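Local coordinates for apicoplast TIC22, putative (Plasmodium falciparum 3D7, PDB 4E6Z), which serves as an essential chaperone required for importing proteins into the apicoplast, probably in association with the TIC translocon, at residues A[72-77]-A[133-138]; A[78-83]-A[264-269]; A[102-107]-A[166-171]. One frame throughout, in Å; residues are numbered along the deposited sequence.

Interaction 1: residues A[72-77]-A[133-138]; sequences EKLEVI and ITMKKA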
ATOM      1  N   GLU A  72       0.605  -6.107 -13.450  1.00101.89           N
ATOM      2  CA  GLU A  72      -0.704  -5.547 -13.762  1.00 99.80           C
ATOM      3  C   GLU A  72      -1.627  -5.609 -12.547  1.00 91.18           C
ATOM      4  O   GLU A  72      -2.516  -4.773 -12.390  1.00 91.08           O
ATOM      5  CB  GLU A  72      -1.329  -6.280 -14.952  1.00106.76           C
ATOM      6  CG  GLU A  72      -2.545  -5.588 -15.552  1.00112.33           C
ATOM      7  CD  GLU A  72      -3.063  -6.290 -16.797  1.00120.64           C
ATOM      8  OE1 GLU A  72      -2.622  -7.428 -17.072  1.00119.61           O
ATOM      9  OE2 GLU A  72      -3.913  -5.705 -17.503  1.00125.90           O
ATOM     10  N   LYS A  73      -1.410  -6.599 -11.687  1.00 85.40           N
ATOM     11  CA  LYS A  73      -2.200  -6.730 -10.467  1.00 85.51           C
ATOM     12  C   LYS A  73      -1.856  -5.626  -9.468  1.00 76.36           C
ATOM     13  O   LYS A  73      -2.699  -5.210  -8.673  1.00 75.22           O
ATOM     14  CB  LYS A  73      -1.989  -8.104  -9.823  1.00 83.57           C
ATOM     15  CG  LYS A  73      -2.620  -9.264 -10.575  1.00 91.09           C
ATOM     16  CD  LYS A  73      -2.658 -10.515  -9.709  1.00 92.86           C
ATOM     17  CE  LYS A  73      -3.482 -11.621 -10.352  1.00101.37           C
ATOM     18  NZ  LYS A  73      -3.702 -12.765  -9.419  1.00 97.14           N
ATOM     19  N   LEU A  74      -0.610  -5.163  -9.516  1.00 70.24           N
ATOM     20  CA  LEU A  74      -0.135  -4.114  -8.617  1.00 62.10           C
ATOM     21  C   LEU A  74      -0.562  -2.735  -9.105  1.00 66.79           C
ATOM     22  O   LEU A  74      -0.474  -1.748  -8.372  1.00 61.10           O
ATOM     23  CB  LEU A  74       1.390  -4.161  -8.510  1.00 56.28           C
ATOM     24  CG  LEU A  74       2.022  -5.467  -8.025  1.00 54.06           C
ATOM     25  CD1 LEU A  74       3.535  -5.326  -7.926  1.00 56.82           C
ATOM     26  CD2 LEU A  74       1.439  -5.857  -6.699  1.00 51.93           C
ATOM     27  N   GLU A  75      -1.032  -2.676 -10.345  1.00 59.95           N
ATOM     28  CA  GLU A  75      -1.342  -1.410 -10.996  1.00 67.84           C
ATOM     29  C   GLU A  75      -2.528  -0.705 -10.340  1.00 61.23           C
ATOM     30  O   GLU A  75      -2.594   0.525 -10.314  1.00 59.06           O
ATOM     31  CB  GLU A  75      -1.615  -1.638 -12.486  1.00 81.92           C
ATOM     32  CG  GLU A  75      -1.244  -0.467 -13.381  1.00 90.69           C
ATOM     33  CD  GLU A  75      -1.278  -0.833 -14.857  1.00106.17           C
ATOM     34  OE1 GLU A  75      -1.775  -1.931 -15.189  1.00107.92           O
ATOM     35  OE2 GLU A  75      -0.807  -0.023 -15.684  1.00110.75           O
ATOM     36  N   VAL A  76      -3.459  -1.490  -9.805  1.00 54.40           N
ATOM     37  CA  VAL A  76      -4.666  -0.939  -9.191  1.00 58.34           C
ATOM     38  C   VAL A  76      -4.424  -0.424  -7.771  1.00 48.48           C
ATOM     39  O   VAL A  76      -5.311   0.167  -7.156  1.00 52.55           O
ATOM     40  CB  VAL A  76      -5.804  -1.974  -9.155  1.00 58.58           C
ATOM     41  CG1 VAL A  76      -6.048  -2.533 -10.546  1.00 65.31           C
ATOM     42  CG2 VAL A  76      -5.471  -3.089  -8.176  1.00 58.58           C
ATOM     43  N   ILE A  77      -3.226  -0.658  -7.250  1.00 42.35           N
ATOM     44  CA  ILE A  77      -2.879  -0.181  -5.919  1.00 42.50           C
ATOM     45  C   ILE A  77      -2.199   1.187  -5.996  1.00 41.44           C
ATOM     46  O   ILE A  77      -1.091   1.302  -6.522  1.00 33.30           O
ATOM     47  CB  ILE A  77      -1.942  -1.162  -5.202  1.00 43.57           C
ATOM     48  CG1 ILE A  77      -2.537  -2.573  -5.207  1.00 47.70           C
ATOM     49  CG2 ILE A  77      -1.661  -0.687  -3.783  1.00 39.38           C
ATOM     50  CD1 ILE A  77      -1.551  -3.650  -4.815  1.00 46.28           C
ATOM     51  N   ILE A 133       1.207   7.613  -7.720  1.00 42.57           N
ATOM     52  CA  ILE A 133       1.653   6.618  -8.686  1.00 40.27           C
ATOM     53  C   ILE A 133       0.966   5.296  -8.332  1.00 44.97           C
ATOM     54  O   ILE A 133      -0.005   5.288  -7.574  1.00 47.74           O
ATOM     55  CB  ILE A 133       3.186   6.452  -8.666  1.00 39.98           C
ATOM     56  CG1 ILE A 133       3.645   5.923  -7.306  1.00 42.37           C
ATOM     57  CG2 ILE A 133       3.869   7.783  -8.974  1.00 43.20           C
ATOM     58  CD1 ILE A 133       5.107   5.551  -7.249  1.00 39.01           C
ATOM     59  N   THR A 134       1.455   4.185  -8.873  1.00 48.05           N
ATOM     60  CA  THR A 134       0.895   2.880  -8.533  1.00 44.79           C
ATOM     61  C   THR A 134       1.950   1.958  -7.934  1.00 47.26           C
ATOM     62  O   THR A 134       3.151   2.230  -8.024  1.00 44.72           O
ATOM     63  CB  THR A 134       0.279   2.184  -9.760  1.00 47.60           C
ATOM     64  OG1 THR A 134       1.322   1.719 -10.624  1.00 52.50           O
ATOM     65  CG2 THR A 134      -0.625   3.140 -10.512  1.00 48.10           C
HETATM   66  N   MSE A 135       1.493   0.866  -7.324  1.00 43.57           N
HETATM   67  CA  MSE A 135       2.391  -0.142  -6.773  1.00 45.74           C
HETATM   68  C   MSE A 135       3.241  -0.761  -7.868  1.00 46.98           C
HETATM   69  O   MSE A 135       4.369  -1.183  -7.621  1.00 57.14           O
HETATM   70  CB  MSE A 135       1.606  -1.238  -6.051  1.00 56.52           C
HETATM   71  CG  MSE A 135       1.665  -1.146  -4.536  1.00 68.58           C
HETATM   72 SE   MSE A 135       3.494  -1.106  -3.843  1.00 58.27          SE
HETATM   73  CE  MSE A 135       4.216  -2.650  -4.785  1.00 74.77           C
ATOM     74  N   LYS A 136       2.687  -0.827  -9.075  1.00 42.04           N
ATOM     75  CA  LYS A 136       3.435  -1.288 -10.237  1.00 53.62           C
ATOM     76  C   LYS A 136       4.675  -0.425 -10.442  1.00 57.90           C
ATOM     77  O   LYS A 136       5.802  -0.923 -10.442  1.00 57.36           O
ATOM     78  CB  LYS A 136       2.558  -1.239 -11.489  1.00 61.43           C
ATOM     79  CG  LYS A 136       3.311  -1.462 -12.794  1.00 59.50           C
ATOM     80  CD  LYS A 136       2.376  -1.334 -13.988  1.00 72.65           C
ATOM     81  CE  LYS A 136       3.124  -1.486 -15.305  1.00 83.68           C
ATOM     82  NZ  LYS A 136       2.217  -1.349 -16.479  1.00 86.26           N
ATOM     83  N   LYS A 137       4.455   0.873 -10.622  1.00 57.14           N
ATOM     84  CA  LYS A 137       5.551   1.823 -10.762  1.00 52.70           C
ATOM     85  C   LYS A 137       6.481   1.761  -9.551  1.00 51.21           C
ATOM     86  O   LYS A 137       7.700   1.819  -9.692  1.00 55.37           O
ATOM     87  CB  LYS A 137       5.006   3.241 -10.935  1.00 57.06           C
ATOM     88  CG  LYS A 137       6.065   4.325 -10.917  1.00 55.05           C
ATOM     89  CD  LYS A 137       6.994   4.214 -12.113  1.00 57.83           C
ATOM     90  CE  LYS A 137       8.012   5.350 -12.120  1.00 61.60           C
ATOM     91  NZ  LYS A 137       8.890   5.322 -13.322  1.00 67.33           N
ATOM     92  N   ALA A 138       5.898   1.640  -8.364  1.00 48.95           N
ATOM     93  CA  ALA A 138       6.679   1.588  -7.133  1.00 53.88           C
ATOM     94  C   ALA A 138       7.567   0.349  -7.103  1.00 55.28           C
ATOM     95  O   ALA A 138       8.705   0.398  -6.637  1.00 55.05           O
ATOM     96  CB  ALA A 138       5.763   1.621  -5.916  1.00 48.69           C
TER

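Interaction 2: residues A[78-83]-A[264-269]; sequences PVFLIT and VKYLDK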
ATOM      1  N   PRO A  78      -2.869   2.228  -5.476  1.00 41.72           N
ATOM      2  CA  PRO A  78      -2.329   3.590  -5.450  1.00 42.40           C
ATOM      3  C   PRO A  78      -1.151   3.710  -4.493  1.00 43.92           C
ATOM      4  O   PRO A  78      -1.133   3.044  -3.457  1.00 36.65           O
ATOM      5  CB  PRO A  78      -3.503   4.428  -4.921  1.00 36.14           C
ATOM      6  CG  PRO A  78      -4.716   3.564  -5.088  1.00 39.72           C
ATOM      7  CD  PRO A  78      -4.223   2.168  -4.902  1.00 41.07           C
ATOM      8  N   VAL A  79      -0.177   4.541  -4.852  1.00 37.22           N
ATOM      9  CA  VAL A  79       0.931   4.886  -3.968  1.00 34.55           C
ATOM     10  C   VAL A  79       1.110   6.403  -3.994  1.00 43.83           C
ATOM     11  O   VAL A  79       0.941   7.040  -5.040  1.00 37.21           O
ATOM     12  CB  VAL A  79       2.239   4.206  -4.401  1.00 39.20           C
ATOM     13  CG1 VAL A  79       3.407   4.671  -3.520  1.00 35.58           C
ATOM     14  CG2 VAL A  79       2.087   2.699  -4.359  1.00 42.42           C
ATOM     15  N   PHE A  80       1.450   6.983  -2.848  1.00 38.51           N
ATOM     16  CA  PHE A  80       1.473   8.433  -2.726  1.00 37.88           C
ATOM     17  C   PHE A  80       2.838   8.988  -2.349  1.00 35.92           C
ATOM     18  O   PHE A  80       3.537   8.435  -1.505  1.00 36.91           O
ATOM     19  CB  PHE A  80       0.409   8.900  -1.732  1.00 28.62           C
ATOM     20  CG  PHE A  80      -0.976   8.467  -2.098  1.00 34.40           C
ATOM     21  CD1 PHE A  80      -1.793   9.278  -2.869  1.00 34.67           C
ATOM     22  CD2 PHE A  80      -1.455   7.229  -1.694  1.00 36.34           C
ATOM     23  CE1 PHE A  80      -3.071   8.868  -3.219  1.00 45.00           C
ATOM     24  CE2 PHE A  80      -2.725   6.815  -2.041  1.00 30.78           C
ATOM     25  CZ  PHE A  80      -3.536   7.636  -2.801  1.00 39.01           C
ATOM     26  N   LEU A  81       3.206  10.087  -2.999  1.00 43.58           N
ATOM     27  CA  LEU A  81       4.454  10.775  -2.703  1.00 40.09           C
ATOM     28  C   LEU A  81       4.193  12.253  -2.470  1.00 30.99           C
ATOM     29  O   LEU A  81       3.168  12.790  -2.887  1.00 38.00           O
ATOM     30  CB  LEU A  81       5.455  10.607  -3.846  1.00 42.28           C
ATOM     31  CG  LEU A  81       5.995   9.219  -4.187  1.00 51.76           C
ATOM     32  CD1 LEU A  81       5.048   8.511  -5.126  1.00 54.74           C
ATOM     33  CD2 LEU A  81       7.363   9.332  -4.829  1.00 65.91           C
ATOM     34  N   ILE A  82       5.121  12.912  -1.794  1.00 35.79           N
ATOM     35  CA  ILE A  82       5.051  14.354  -1.638  1.00 35.22           C
ATOM     36  C   ILE A  82       6.021  14.959  -2.649  1.00 39.36           C
ATOM     37  O   ILE A  82       7.169  14.532  -2.752  1.00 36.59           O
ATOM     38  CB  ILE A  82       5.381  14.801  -0.198  1.00 39.54           C
ATOM     39  CG1 ILE A  82       4.275  14.366   0.767  1.00 41.47           C
ATOM     40  CG2 ILE A  82       5.536  16.312  -0.130  1.00 38.61           C
ATOM     41  CD1 ILE A  82       4.134  12.875   0.923  1.00 50.72           C
ATOM     42  N   THR A  83       5.551  15.929  -3.421  1.00 40.34           N
ATOM     43  CA  THR A  83       6.369  16.487  -4.488  1.00 42.51           C
ATOM     44  C   THR A  83       6.241  17.995  -4.545  1.00 43.27           C
ATOM     45  O   THR A  83       5.361  18.575  -3.906  1.00 40.49           O
ATOM     46  CB  THR A  83       5.942  15.934  -5.865  1.00 43.25           C
ATOM     47  OG1 THR A  83       4.651  16.453  -6.214  1.00 40.86           O
ATOM     48  CG2 THR A  83       5.889  14.409  -5.850  1.00 37.76           C
ATOM     49  N   VAL A 264      -8.191   4.693  -2.867  1.00 47.13           N
ATOM     50  CA  VAL A 264      -8.800   4.845  -4.184  1.00 47.18           C
ATOM     51  C   VAL A 264      -9.705   6.074  -4.227  1.00 51.46           C
ATOM     52  O   VAL A 264      -9.642   6.876  -5.159  1.00 54.17           O
ATOM     53  CB  VAL A 264      -9.600   3.593  -4.594  1.00 46.55           C
ATOM     54  CG1 VAL A 264     -10.316   3.830  -5.915  1.00 43.49           C
ATOM     55  CG2 VAL A 264      -8.678   2.390  -4.694  1.00 43.40           C
ATOM     56  N   LYS A 265     -10.539   6.215  -3.204  1.00 50.04           N
ATOM     57  CA  LYS A 265     -11.437   7.354  -3.082  1.00 58.35           C
ATOM     58  C   LYS A 265     -10.646   8.665  -3.071  1.00 66.63           C
ATOM     59  O   LYS A 265     -11.125   9.696  -3.541  1.00 65.87           O
ATOM     60  CB  LYS A 265     -12.244   7.218  -1.792  1.00 67.16           C
ATOM     61  CG  LYS A 265     -13.691   7.655  -1.885  1.00 79.30           C
ATOM     62  CD  LYS A 265     -14.533   6.884  -0.878  1.00 86.24           C
ATOM     63  CE  LYS A 265     -13.837   6.808   0.476  1.00 85.70           C
ATOM     64  NZ  LYS A 265     -14.509   5.852   1.402  1.00 89.36           N
ATOM     65  N   TYR A 266      -9.429   8.610  -2.536  1.00 64.56           N
ATOM     66  CA  TYR A 266      -8.575   9.789  -2.398  1.00 56.37           C
ATOM     67  C   TYR A 266      -8.092  10.307  -3.749  1.00 59.07           C
ATOM     68  O   TYR A 266      -7.760  11.484  -3.887  1.00 58.90           O
ATOM     69  CB  TYR A 266      -7.374   9.471  -1.502  1.00 53.83           C
ATOM     70  CG  TYR A 266      -6.595  10.687  -1.064  1.00 59.12           C
ATOM     71  CD1 TYR A 266      -5.539  11.171  -1.824  1.00 56.70           C
ATOM     72  CD2 TYR A 266      -6.912  11.350   0.114  1.00 60.78           C
ATOM     73  CE1 TYR A 266      -4.826  12.283  -1.428  1.00 58.71           C
ATOM     74  CE2 TYR A 266      -6.204  12.463   0.519  1.00 57.38           C
ATOM     75  CZ  TYR A 266      -5.161  12.923  -0.255  1.00 60.28           C
ATOM     76  OH  TYR A 266      -4.451  14.029   0.141  1.00 60.81           O
ATOM     77  N   LEU A 267      -8.052   9.425  -4.743  1.00 62.73           N
ATOM     78  CA  LEU A 267      -7.636   9.812  -6.086  1.00 63.25           C
ATOM     79  C   LEU A 267      -8.601  10.826  -6.684  1.00 62.05           C
ATOM     80  O   LEU A 267      -8.215  11.642  -7.520  1.00 58.10           O
ATOM     81  CB  LEU A 267      -7.540   8.588  -6.995  1.00 66.14           C
ATOM     82  CG  LEU A 267      -6.550   7.501  -6.579  1.00 65.92           C
ATOM     83  CD1 LEU A 267      -6.577   6.347  -7.574  1.00 66.82           C
ATOM     84  CD2 LEU A 267      -5.161   8.076  -6.457  1.00 57.51           C
ATOM     85  N   ASP A 268      -9.860  10.768  -6.260  1.00 64.75           N
ATOM     86  CA  ASP A 268     -10.858  11.730  -6.714  1.00 68.26           C
ATOM     87  C   ASP A 268     -10.502  13.135  -6.241  1.00 73.74           C
ATOM     88  O   ASP A 268     -10.684  14.104  -6.973  1.00 78.09           O
ATOM     89  CB  ASP A 268     -12.255  11.353  -6.217  1.00 75.52           C
ATOM     90  CG  ASP A 268     -12.783  10.083  -6.856  1.00 82.73           C
ATOM     91  OD1 ASP A 268     -12.178   9.613  -7.843  1.00 79.53           O
ATOM     92  OD2 ASP A 268     -13.809   9.556  -6.372  1.00 88.78           O
ATOM     93  N   LYS A 269      -9.989  13.238  -5.018  1.00 72.29           N
ATOM     94  CA  LYS A 269      -9.629  14.533  -4.442  1.00 73.98           C
ATOM     95  C   LYS A 269      -8.480  15.207  -5.189  1.00 68.63           C
ATOM     96  O   LYS A 269      -8.524  16.405  -5.463  1.00 72.02           O
ATOM     97  CB  LYS A 269      -9.263  14.390  -2.963  1.00 79.54           C
ATOM     98  CG  LYS A 269      -8.665  15.654  -2.360  1.00 79.28           C
ATOM     99  CD  LYS A 269      -8.280  15.467  -0.903  1.00 73.36           C
ATOM    100  CE  LYS A 269      -7.612  16.723  -0.355  1.00 80.23           C
ATOM    101  NZ  LYS A 269      -7.272  16.599   1.091  1.00 83.22           N
TER

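Interaction 3: residues A[102-107]-A[166-171]; sequences MFLCPY and WKLISS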
HETATM    1  N   MSE A 102       7.515   6.616  -0.201  1.00 37.20           N
HETATM    2  CA  MSE A 102       6.296   6.272  -0.915  1.00 41.60           C
HETATM    3  C   MSE A 102       5.290   5.676   0.064  1.00 38.54           C
HETATM    4  O   MSE A 102       5.596   4.713   0.761  1.00 39.83           O
HETATM    5  CB  MSE A 102       6.607   5.268  -2.015  1.00 42.52           C
HETATM    6  CG  MSE A 102       7.710   5.718  -2.938  1.00 37.49           C
HETATM    7 SE   MSE A 102       8.077   4.433  -4.348  1.00 52.46          SE
HETATM    8  CE  MSE A 102       8.547   2.879  -3.260  1.00 49.70           C
ATOM      9  N   PHE A 103       4.100   6.260   0.129  1.00 40.33           N
ATOM     10  CA  PHE A 103       3.104   5.852   1.116  1.00 29.70           C
ATOM     11  C   PHE A 103       1.959   5.072   0.478  1.00 39.84           C
ATOM     12  O   PHE A 103       1.443   5.452  -0.574  1.00 35.90           O
ATOM     13  CB  PHE A 103       2.551   7.073   1.855  1.00 29.87           C
ATOM     14  CG  PHE A 103       3.599   7.868   2.587  1.00 36.19           C
ATOM     15  CD1 PHE A 103       3.874   7.612   3.920  1.00 34.39           C
ATOM     16  CD2 PHE A 103       4.310   8.872   1.938  1.00 32.22           C
ATOM     17  CE1 PHE A 103       4.839   8.337   4.597  1.00 36.39           C
ATOM     18  CE2 PHE A 103       5.276   9.606   2.610  1.00 41.76           C
ATOM     19  CZ  PHE A 103       5.542   9.339   3.944  1.00 41.40           C
ATOM     20  N   LEU A 104       1.564   3.976   1.118  1.00 40.14           N
ATOM     21  CA  LEU A 104       0.410   3.210   0.660  1.00 34.87           C
ATOM     22  C   LEU A 104      -0.882   3.872   1.125  1.00 36.15           C
ATOM     23  O   LEU A 104      -1.946   3.651   0.545  1.00 41.23           O
ATOM     24  CB  LEU A 104       0.492   1.762   1.146  1.00 26.31           C
ATOM     25  CG  LEU A 104       1.380   0.859   0.285  1.00 34.57           C
ATOM     26  CD1 LEU A 104       1.879  -0.349   1.066  1.00 37.29           C
ATOM     27  CD2 LEU A 104       0.638   0.425  -0.974  1.00 34.64           C
ATOM     28  N   CYS A 105      -0.777   4.693   2.168  1.00 39.07           N
ATOM     29  CA  CYS A 105      -1.926   5.428   2.696  1.00 31.88           C
ATOM     30  C   CYS A 105      -1.718   6.924   2.518  1.00 42.67           C
ATOM     31  O   CYS A 105      -0.720   7.472   2.985  1.00 39.73           O
ATOM     32  CB  CYS A 105      -2.156   5.098   4.174  1.00 30.86           C
ATOM     33  SG  CYS A 105      -3.465   6.063   4.972  1.00 48.46           S
ATOM     34  N   PRO A 106      -2.668   7.587   1.839  1.00 48.16           N
ATOM     35  CA  PRO A 106      -2.541   9.002   1.469  1.00 43.59           C
ATOM     36  C   PRO A 106      -2.514   9.909   2.694  1.00 39.62           C
ATOM     37  O   PRO A 106      -1.970  11.009   2.628  1.00 44.97           O
ATOM     38  CB  PRO A 106      -3.810   9.262   0.651  1.00 35.57           C
ATOM     39  CG  PRO A 106      -4.793   8.241   1.161  1.00 40.74           C
ATOM     40  CD  PRO A 106      -3.971   7.023   1.436  1.00 38.22           C
ATOM     41  N   TYR A 107      -3.097   9.455   3.796  1.00 38.57           N
ATOM     42  CA  TYR A 107      -3.146  10.270   5.004  1.00 42.48           C
ATOM     43  C   TYR A 107      -1.814  10.240   5.749  1.00 40.10           C
ATOM     44  O   TYR A 107      -1.485  11.175   6.470  1.00 41.95           O
ATOM     45  CB  TYR A 107      -4.315   9.844   5.897  1.00 44.33           C
ATOM     46  CG  TYR A 107      -5.644   9.908   5.176  1.00 58.01           C
ATOM     47  CD1 TYR A 107      -6.207  11.128   4.822  1.00 61.77           C
ATOM     48  CD2 TYR A 107      -6.325   8.749   4.831  1.00 64.37           C
ATOM     49  CE1 TYR A 107      -7.417  11.191   4.153  1.00 64.58           C
ATOM     50  CE2 TYR A 107      -7.536   8.800   4.164  1.00 67.82           C
ATOM     51  CZ  TYR A 107      -8.077  10.024   3.828  1.00 71.76           C
ATOM     52  OH  TYR A 107      -9.281  10.077   3.162  1.00 77.43           O
ATOM     53  N   TRP A 166      14.140   4.158  -2.824  1.00 48.38           N
ATOM     54  CA  TRP A 166      12.699   4.352  -2.739  1.00 53.52           C
ATOM     55  C   TRP A 166      12.107   3.494  -1.625  1.00 54.48           C
ATOM     56  O   TRP A 166      12.029   2.274  -1.747  1.00 57.64           O
ATOM     57  CB  TRP A 166      12.045   4.017  -4.080  1.00 52.51           C
ATOM     58  CG  TRP A 166      12.555   4.871  -5.197  1.00 60.75           C
ATOM     59  CD1 TRP A 166      13.576   4.580  -6.060  1.00 63.25           C
ATOM     60  CD2 TRP A 166      12.076   6.168  -5.566  1.00 62.10           C
ATOM     61  NE1 TRP A 166      13.753   5.615  -6.948  1.00 66.49           N
ATOM     62  CE2 TRP A 166      12.846   6.604  -6.664  1.00 65.11           C
ATOM     63  CE3 TRP A 166      11.067   7.005  -5.074  1.00 59.77           C
ATOM     64  CZ2 TRP A 166      12.640   7.835  -7.278  1.00 60.38           C
ATOM     65  CZ3 TRP A 166      10.866   8.230  -5.684  1.00 61.21           C
ATOM     66  CH2 TRP A 166      11.647   8.632  -6.775  1.00 59.23           C
ATOM     67  N   LYS A 167      11.697   4.144  -0.539  1.00 51.10           N
ATOM     68  CA  LYS A 167      11.200   3.447   0.645  1.00 45.08           C
ATOM     69  C   LYS A 167       9.675   3.410   0.689  1.00 44.89           C
ATOM     70  O   LYS A 167       9.019   4.449   0.756  1.00 46.69           O
ATOM     71  CB  LYS A 167      11.749   4.109   1.909  1.00 52.11           C
ATOM     72  CG  LYS A 167      11.242   3.516   3.206  1.00 58.12           C
ATOM     73  CD  LYS A 167      11.731   4.323   4.401  1.00 73.17           C
ATOM     74  CE  LYS A 167      13.225   4.154   4.613  1.00 86.23           C
ATOM     75  NZ  LYS A 167      13.574   2.758   5.003  1.00 97.01           N
ATOM     76  N   LEU A 168       9.119   2.203   0.654  1.00 40.61           N
ATOM     77  CA  LEU A 168       7.672   2.026   0.698  1.00 43.69           C
ATOM     78  C   LEU A 168       7.186   1.996   2.146  1.00 42.97           C
ATOM     79  O   LEU A 168       7.712   1.247   2.968  1.00 49.93           O
ATOM     80  CB  LEU A 168       7.277   0.736  -0.029  1.00 43.39           C
ATOM     81  CG  LEU A 168       5.789   0.396  -0.173  1.00 46.12           C
ATOM     82  CD1 LEU A 168       5.066   1.417  -1.037  1.00 38.84           C
ATOM     83  CD2 LEU A 168       5.621  -1.002  -0.750  1.00 49.64           C
ATOM     84  N   ILE A 169       6.183   2.813   2.452  1.00 39.12           N
ATOM     85  CA  ILE A 169       5.623   2.879   3.799  1.00 43.66           C
ATOM     86  C   ILE A 169       4.191   2.346   3.862  1.00 40.29           C
ATOM     87  O   ILE A 169       3.267   2.981   3.350  1.00 39.00           O
ATOM     88  CB  ILE A 169       5.602   4.329   4.320  1.00 44.74           C
ATOM     89  CG1 ILE A 169       6.950   5.010   4.083  1.00 50.08           C
ATOM     90  CG2 ILE A 169       5.217   4.356   5.795  1.00 37.01           C
ATOM     91  CD1 ILE A 169       8.106   4.316   4.762  1.00 57.04           C
ATOM     92  N   SER A 170       4.006   1.192   4.503  1.00 40.28           N
ATOM     93  CA  SER A 170       2.667   0.640   4.689  1.00 43.16           C
ATOM     94  C   SER A 170       1.804   1.584   5.513  1.00 36.31           C
ATOM     95  O   SER A 170       2.318   2.405   6.262  1.00 34.33           O
ATOM     96  CB  SER A 170       2.723  -0.735   5.368  1.00 47.33           C
ATOM     97  OG  SER A 170       3.209  -1.730   4.488  1.00 49.06           O
ATOM     98  N   SER A 171       0.489   1.467   5.364  1.00 47.63           N
ATOM     99  CA  SER A 171      -0.444   2.257   6.156  1.00 43.28           C
ATOM    100  C   SER A 171      -0.131   2.122   7.638  1.00 41.72           C
ATOM    101  O   SER A 171      -0.082   1.013   8.173  1.00 44.16           O
ATOM    102  CB  SER A 171      -1.883   1.814   5.891  1.00 41.20           C
ATOM    103  OG  SER A 171      -2.787   2.475   6.762  1.00 38.53           O
TER
HETATM  104  O   HOH W   1       1.401   4.716   4.051  1.00 29.82           O

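Interaction 1: residues A[72-77]-A[133-138]
The selenomethionine side chain of Met135 lies alongside Ile77, the two pointing the same way, and its CG presses on Ile77 CG2 at 3.4 Å, tighter than usual for two carbons. Its bends at chi2 and chi3 carry CE round to the branch of Leu74, 4.2 Å from CD1. Beneath this apolar layer the backbones meet where strand 129-134 turns into helix 135-150. Met135 N, in the first turn of that helix, donates to Ile77 O at 2.7 Å; the donor sits almost straight out from the carbonyl (C=O...N 163°). Lys136 N makes a weak bond to Leu74 O (3.4 Å), the carbonyl that opens a type I turn ending at Ile77. Thr134 is the N-cap: its OG1 accepts from Lys137 N at 3.2 Å, while its CG2 rests against Glu75 O at 3.3 Å. Toward solvent, Glu75 and Lys136 run side by side as extended chains and finish in a long, weak salt bridge. Phe257 of strand 255-258 touches both Leu74 and Ile77, so the turn leaving helix 70-73 lies between the start of helix 135-150 and that strand, while Val79 of strand 78-83 packs on Met135 from another sheet.

Interaction 2: residues A[78-83]-A[264-269]
Leu267 reaches with its two methyls to two bumps on the strand: CD1 lies 4.2 Å from Pro78 CG, and CD2 sits 3.9 Å from Phe80 CE1. Pro78 and Phe80 are two residues apart, so both project from the same side of strand 78-83 toward the helix, and the forked end of the leucine fits where ring and proline come together. With CG beside the backbone N (chi1 -60°), the leucine brings that fork to the strand although its CB does not aim there. Val264, one helical turn earlier, adds CG2 against the same proline atom, 4.2 Å from Pro78 CG. Strand 78-83 pairs antiparallel with strand 129-134, and helix 261-272, close to the C-terminal end of this mixed alpha/beta chain, lies across its side chains; the two short axes pass 9.4 Å apart at 51°. Bare apolar contact joins the pieces, with no hydrogen bond between them. Phe80 brings CE1 to Tyr266 CD1 at 3.7 Å, the planes being nearly perpendicular (87°) and the centroids 5.5 Å apart in an oblique pairing. Pro106 of helix 106-119 touches both of these rings. The OH of Tyr266 hydrogen-bonds to Glu110 OE2, and the same carboxylate oxygen takes a salt bridge from Lys269 NZ.

Interaction 3: residues A[102-107]-A[166-171]
Parallel strand pairing joins strand 97-103, the middle strand of a three-stranded mixed sheet, to strand 164-169 at its border, with Met102 opposite Leu168 and Phe103 opposite Ile169. Met102 brackets Leu168 in the usual parallel manner: its N donates to Lys167 O at 2.8 Å, and its O receives Ile169 N at 2.6 Å. Leu104 N continues the pattern to Ile169 O (3.0 Å). On the face carrying Met102 and Leu168, the selenomethionine runs straight at chi2 and then bends at chi3, crossing Trp166 at about a right angle. Its SE is 5.2 Å from the centroid of the six-membered indole ring, 60° off the normal, an oblique Met-aromatic contact, and its CE packs on Trp166 CB. Ala138 and Met142 of helix 135-150 also touch Met102, burying this face. On the other face Phe103 and Ile169 lie side by side, CD1 to CB at 3.7 Å, with a bound glycerol near the phenylalanine. Beyond the strands the two chains stay alongside each other, Cys105 CB meeting Ser171 CB, while Leu104 CG reaches back to Leu168 CD1. Cys105 and Ser171 are both N-caps, and the bond from Tyr107 N to Cys105 SG is weak. A water bridges the loop and the strand end, accepting from Cys105 N at 2.9 Å and donating to Ile169 O at 2.6 Å.

The three contacts crowd round the middle of the chain, their centres 10 to 13 Å apart. Strand 78-83 ties them together: it follows directly on the turn of interaction 1, pairs through Val79 with Ile133 there, and probably bonds through Phe80 N to Phe103 O of interaction 3, while Pro78 and Phe80 turn their side chains to the helix of interaction 2. Interactions 1 and 3 also meet directly, Met135 packing on Leu168 and Ile77 on Leu104. Along the chain interaction 3 is nested inside the long loop closed by interaction 2, and interaction 1 alternates with each of the others. Segments from the start, middle and end of the modelled chain thus meet round strand 78-83 in this Tic22-like protein.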